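Local coordinates for DNA processing protein DprA (PDB 3UQZ) that binds single-stranded DNA and helps load the RecA recombinase onto it during natural transformation, at residues Y9-K13 with S14-N18; F57-D61 with A62-K66. One frame throughout, in Å; residues are numbered along the deposited sequence.

Contact 1: Y9-K13 with S14-N18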
loop_
_atom_site.group_PDB
_atom_site.type_symbol
_atom_site.label_atom_id
_atom_site.label_comp_id
_atom_site.label_asym_id
_atom_site.label_seq_id
_atom_site.Cartn_x
_atom_site.Cartn_y
_atom_site.Cartn_z
ATOM N N TYR A 9 -17.567 10.079 39.518
ATOM C CA TYR A 9 -16.679 9.039 40.043
ATOM C C TYR A 9 -17.433 8.118 40.996
ATOM O O TYR A 9 -17.310 6.895 40.873
ATOM C CB TYR A 9 -15.453 9.659 40.740
ATOM C CG TYR A 9 -14.384 8.654 41.116
ATOM C CD1 TYR A 9 -13.842 7.793 40.164
ATOM C CD2 TYR A 9 -13.893 8.580 42.420
ATOM C CE1 TYR A 9 -12.860 6.863 40.505
ATOM C CE2 TYR A 9 -12.903 7.660 42.769
ATOM C CZ TYR A 9 -12.391 6.805 41.806
ATOM O OH TYR A 9 -11.418 5.896 42.136
ATOM N N LYS A 10 -18.248 8.704 41.918
ATOM C CA LYS A 10 -19.071 7.956 42.875
ATOM C C LYS A 10 -20.089 7.032 42.165
ATOM O O LYS A 10 -20.325 5.922 42.648
ATOM C CB LYS A 10 -19.744 8.899 43.882
ATOM C CG LYS A 10 -20.242 8.201 45.140
ATOM C CD LYS A 10 -20.813 9.185 46.139
ATOM C CE LYS A 10 -21.489 8.476 47.287
ATOM N NZ LYS A 10 -22.177 9.432 48.180
ATOM N N LEU A 11 -20.643 7.465 41.001
ATOM C CA LEU A 11 -21.576 6.658 40.192
ATOM C C LEU A 11 -20.866 5.460 39.549
ATOM O O LEU A 11 -21.430 4.372 39.498
ATOM C CB LEU A 11 -22.298 7.505 39.121
ATOM C CG LEU A 11 -23.273 8.590 39.609
ATOM C CD1 LEU A 11 -23.778 9.410 38.458
ATOM C CD2 LEU A 11 -24.457 7.994 40.332
ATOM N N LYS A 12 -19.615 5.656 39.087
ATOM C CA LYS A 12 -18.769 4.601 38.516
ATOM C C LYS A 12 -18.470 3.562 39.609
ATOM O O LYS A 12 -18.561 2.362 39.357
ATOM C CB LYS A 12 -17.451 5.186 37.965
ATOM C CG LYS A 12 -17.481 5.446 36.464
ATOM C CD LYS A 12 -16.177 5.982 35.902
ATOM C CE LYS A 12 -16.095 5.684 34.424
ATOM N NZ LYS A 12 -15.129 6.564 33.739
ATOM N N LYS A 13 -18.184 4.033 40.840
ATOM C CA LYS A 13 -17.913 3.205 42.018
ATOM C C LYS A 13 -19.152 2.464 42.545
ATOM O O LYS A 13 -19.007 1.475 43.265
ATOM C CB LYS A 13 -17.277 4.053 43.132
ATOM C CG LYS A 13 -15.828 4.405 42.851
ATOM C CD LYS A 13 -14.887 3.367 43.444
ATOM C CE LYS A 13 -13.549 3.389 42.771
ATOM N NZ LYS A 13 -12.654 2.346 43.328
ATOM N N SER A 14 -20.359 2.935 42.186
ATOM C CA SER A 14 -21.620 2.329 42.606
ATOM C C SER A 14 -22.059 1.245 41.622
ATOM O O SER A 14 -23.035 0.541 41.883
ATOM C CB SER A 14 -22.700 3.393 42.752
ATOM O OG SER A 14 -22.297 4.428 43.634
ATOM N N GLY A 15 -21.339 1.125 40.503
ATOM C CA GLY A 15 -21.582 0.105 39.493
ATOM C C GLY A 15 -22.115 0.573 38.156
ATOM O O GLY A 15 -22.447 -0.263 37.312
ATOM N N LEU A 16 -22.198 1.893 37.935
ATOM C CA LEU A 16 -22.698 2.425 36.669
ATOM C C LEU A 16 -21.598 2.439 35.610
ATOM O O LEU A 16 -20.466 2.844 35.900
ATOM C CB LEU A 16 -23.303 3.825 36.877
ATOM C CG LEU A 16 -24.847 3.952 36.877
ATOM C CD1 LEU A 16 -25.527 2.803 37.617
ATOM C CD2 LEU A 16 -25.289 5.305 37.433
ATOM N N THR A 17 -21.919 1.958 34.392
ATOM C CA THR A 17 -20.974 1.942 33.269
ATOM C C THR A 17 -20.886 3.346 32.685
ATOM O O THR A 17 -21.789 4.160 32.890
ATOM C CB THR A 17 -21.387 0.949 32.167
ATOM O OG1 THR A 17 -22.591 1.399 31.556
ATOM C CG2 THR A 17 -21.527 -0.469 32.664
ATOM N N ASN A 18 -19.815 3.611 31.925
ATOM C CA ASN A 18 -19.598 4.885 31.245
ATOM C C ASN A 18 -20.788 5.252 30.357
ATOM O O ASN A 18 -21.222 6.404 30.383
ATOM C CB ASN A 18 -18.332 4.812 30.423
ATOM C CG ASN A 18 -17.894 6.143 29.932
ATOM O OD1 ASN A 18 -17.152 6.843 30.616
ATOM N ND2 ASN A 18 -18.355 6.524 28.743
#
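The Asn18 amide lies alongside the extended chain of Lys12, its OD1 3.7 Å from Lys12 NZ. That oxygen accepts from Val93 N, while ND2 reaches Ala91 O and Asp90 OD1, which fixes the amide's rotation. The other flat group, the Tyr9 ring, carries Lys13 CG over the centre of one face, 4.3 Å above the plane. Phe96 meets this ring edge-to-face, and Tyr9 OH and Lys13 NZ share Glu67 OE2. The C-terminal end of helix 5-13 is closed by a Schellman motif in the sterile alpha motif domain. Gly15, at positive phi (111°), turns the chain back over the last turn: Leu16 N binds Leu11 O at 3.0 Å and Gly15 N binds Lys12 O at 3.2 Å. The Leu11 and Leu16 side chains run alongside each other; Leu11 CD2 and Leu16 CD2 are 4.0 Å apart, and both side chains also pack on Phe52 and Ile21. With OG beside its own backbone N (chi1 -55°), Ser14 reaches back one turn and donates to Lys10 O at 2.7 Å. Thr17 is the N-cap of helix 18-28, its hydroxyl capping a backbone N just beyond Asn18.

Contact 2: F57-D61 with A62-K66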
loop_
_atom_site.group_PDB
_atom_site.type_symbol
_atom_site.label_atom_id
_atom_site.label_comp_id
_atom_site.label_asym_id
_atom_site.label_seq_id
_atom_site.Cartn_x
_atom_site.Cartn_y
_atom_site.Cartn_z
ATOM N N PHE A 57 -25.224 4.256 48.656
ATOM C CA PHE A 57 -25.373 4.569 50.078
ATOM C C PHE A 57 -24.290 3.972 50.966
ATOM O O PHE A 57 -23.930 4.599 51.968
ATOM C CB PHE A 57 -26.776 4.206 50.586
ATOM C CG PHE A 57 -27.867 5.079 50.016
ATOM C CD1 PHE A 57 -27.821 6.463 50.151
ATOM C CD2 PHE A 57 -28.954 4.521 49.367
ATOM C CE1 PHE A 57 -28.822 7.268 49.606
ATOM C CE2 PHE A 57 -29.944 5.332 48.808
ATOM C CZ PHE A 57 -29.895 6.691 48.970
ATOM N N GLN A 58 -23.747 2.791 50.588
ATOM C CA GLN A 58 -22.689 2.119 51.350
ATOM C C GLN A 58 -21.317 2.782 51.207
ATOM O O GLN A 58 -20.418 2.497 52.002
ATOM C CB GLN A 58 -22.637 0.619 51.027
ATOM C CG GLN A 58 -23.845 -0.143 51.580
ATOM C CD GLN A 58 -24.074 -1.484 50.937
ATOM O OE1 GLN A 58 -23.437 -1.863 49.944
ATOM N NE2 GLN A 58 -25.015 -2.236 51.491
ATOM N N ILE A 59 -21.158 3.678 50.216
ATOM C CA ILE A 59 -19.897 4.379 49.955
ATOM C C ILE A 59 -19.513 5.341 51.078
ATOM O O ILE A 59 -20.300 6.216 51.441
ATOM C CB ILE A 59 -19.883 5.040 48.534
ATOM C CG1 ILE A 59 -19.695 3.971 47.431
ATOM C CG2 ILE A 59 -18.810 6.135 48.419
ATOM C CD1 ILE A 59 -20.113 4.382 46.060
ATOM N N ASP A 60 -18.296 5.165 51.619
ATOM C CA ASP A 60 -17.722 6.040 52.638
ATOM C C ASP A 60 -17.153 7.255 51.891
ATOM O O ASP A 60 -16.061 7.181 51.320
ATOM C CB ASP A 60 -16.630 5.298 53.451
ATOM C CG ASP A 60 -15.807 6.130 54.438
ATOM O OD1 ASP A 60 -16.238 7.258 54.781
ATOM O OD2 ASP A 60 -14.752 5.634 54.899
ATOM N N ASP A 61 -17.923 8.355 51.865
ATOM C CA ASP A 61 -17.582 9.612 51.194
ATOM C C ASP A 61 -16.223 10.196 51.578
ATOM O O ASP A 61 -15.556 10.774 50.723
ATOM C CB ASP A 61 -18.684 10.656 51.392
ATOM C CG ASP A 61 -19.953 10.337 50.638
ATOM O OD1 ASP A 61 -20.018 10.646 49.434
ATOM O OD2 ASP A 61 -20.885 9.777 51.253
ATOM N N ALA A 62 -15.814 10.042 52.842
ATOM C CA ALA A 62 -14.535 10.542 53.339
ATOM C C ALA A 62 -13.355 9.794 52.696
ATOM O O ALA A 62 -12.400 10.436 52.249
ATOM C CB ALA A 62 -14.481 10.423 54.854
ATOM N N HIS A 63 -13.440 8.446 52.630
ATOM C CA HIS A 63 -12.429 7.578 52.026
ATOM C C HIS A 63 -12.348 7.794 50.503
ATOM O O HIS A 63 -11.242 7.869 49.962
ATOM C CB HIS A 63 -12.718 6.102 52.362
ATOM C CG HIS A 63 -11.790 5.133 51.694
ATOM N ND1 HIS A 63 -12.142 4.488 50.515
ATOM C CD2 HIS A 63 -10.540 4.747 52.047
ATOM C CE1 HIS A 63 -11.105 3.726 50.198
ATOM N NE2 HIS A 63 -10.116 3.849 51.087
ATOM N N LEU A 64 -13.522 7.897 49.826
ATOM C CA LEU A 64 -13.625 8.098 48.382
ATOM C C LEU A 64 -13.159 9.477 47.944
ATOM O O LEU A 64 -12.564 9.591 46.871
ATOM C CB LEU A 64 -15.038 7.799 47.858
ATOM C CG LEU A 64 -15.185 7.684 46.330
ATOM C CD1 LEU A 64 -14.688 6.359 45.824
ATOM C CD2 LEU A 64 -16.609 7.876 45.899
ATOM N N SER A 65 -13.419 10.519 48.757
ATOM C CA SER A 65 -12.996 11.884 48.437
ATOM C C SER A 65 -11.469 12.010 48.442
ATOM O O SER A 65 -10.911 12.755 47.637
ATOM C CB SER A 65 -13.633 12.893 49.383
ATOM O OG SER A 65 -13.481 14.211 48.884
ATOM N N LYS A 66 -10.797 11.248 49.318
ATOM C CA LYS A 66 -9.340 11.215 49.411
ATOM C C LYS A 66 -8.773 10.558 48.132
ATOM O O LYS A 66 -7.834 11.087 47.540
ATOM C CB LYS A 66 -8.912 10.452 50.677
ATOM C CG LYS A 66 -7.457 10.649 51.061
ATOM C CD LYS A 66 -7.105 9.733 52.208
ATOM C CE LYS A 66 -5.647 9.345 52.187
ATOM N NZ LYS A 66 -5.321 8.363 53.255
#
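Ile59 lays its CG2 methyl against Leu64 CD2, 3.8 Å away, the two side chains meeting at a slant at the start of helix 61-69. CG2 stands anti to the Ile59 backbone N (CG1 chi1 -75°), which brings this branch rather than CG1 onto the leucine. Asp60 is the N-cap. Its carboxylate folds over the first turn, where OD1 accepts a weak bond from Ala62 N at 3.4 Å and also lies beside the Ala62 methyl. The other oxygen, OD2, rests 3.3 Å from His63 CB. The Asp60 and His63 side chains cross at about a right angle; the carboxylate and ring planes are only 25° apart, yet Asp60 OD2 stays 5.2 Å from His63 ND1. A negative group at this end of the helix would probably be stabilised by the helix dipole. The backbone then takes up the helical pattern: Leu64 N donates to Asp60 O at 3.0 Å, and Ser65 N binds Asp61 O at 2.9 Å. Asp61 OD1 is held by a salt bridge to Lys10 NZ and a hydrogen bond with Tyr6 OH. The N-terminal turn of helix 61-69 is thus tied to helix 5-13, with Ile59 of the link from helix 49-58 packing on Lys10 and Leu64 on Tyr6, Lys10 and Lys13.

Overall arrangement
Contact 1 is partly buried and contact 2 lies at the surface, but both join successive helices in the sterile alpha motif domain, on the same side of the chain's centre. Contact 1 (9-13 with 14-18) closes the C-terminal end of helix 5-13 with backbone bonds and a leucine pair; contact 2 (57-61 with 62-66) opens helix 61-69 with a carboxylate cap and an isoleucine-leucine contact. Their centres lie about 13 Å apart, and they touch directly: Ile59 packs on Ser14 and on the aliphatic part of Lys10. Helix 49-58 borders contact 1 and leads into the turn of contact 2.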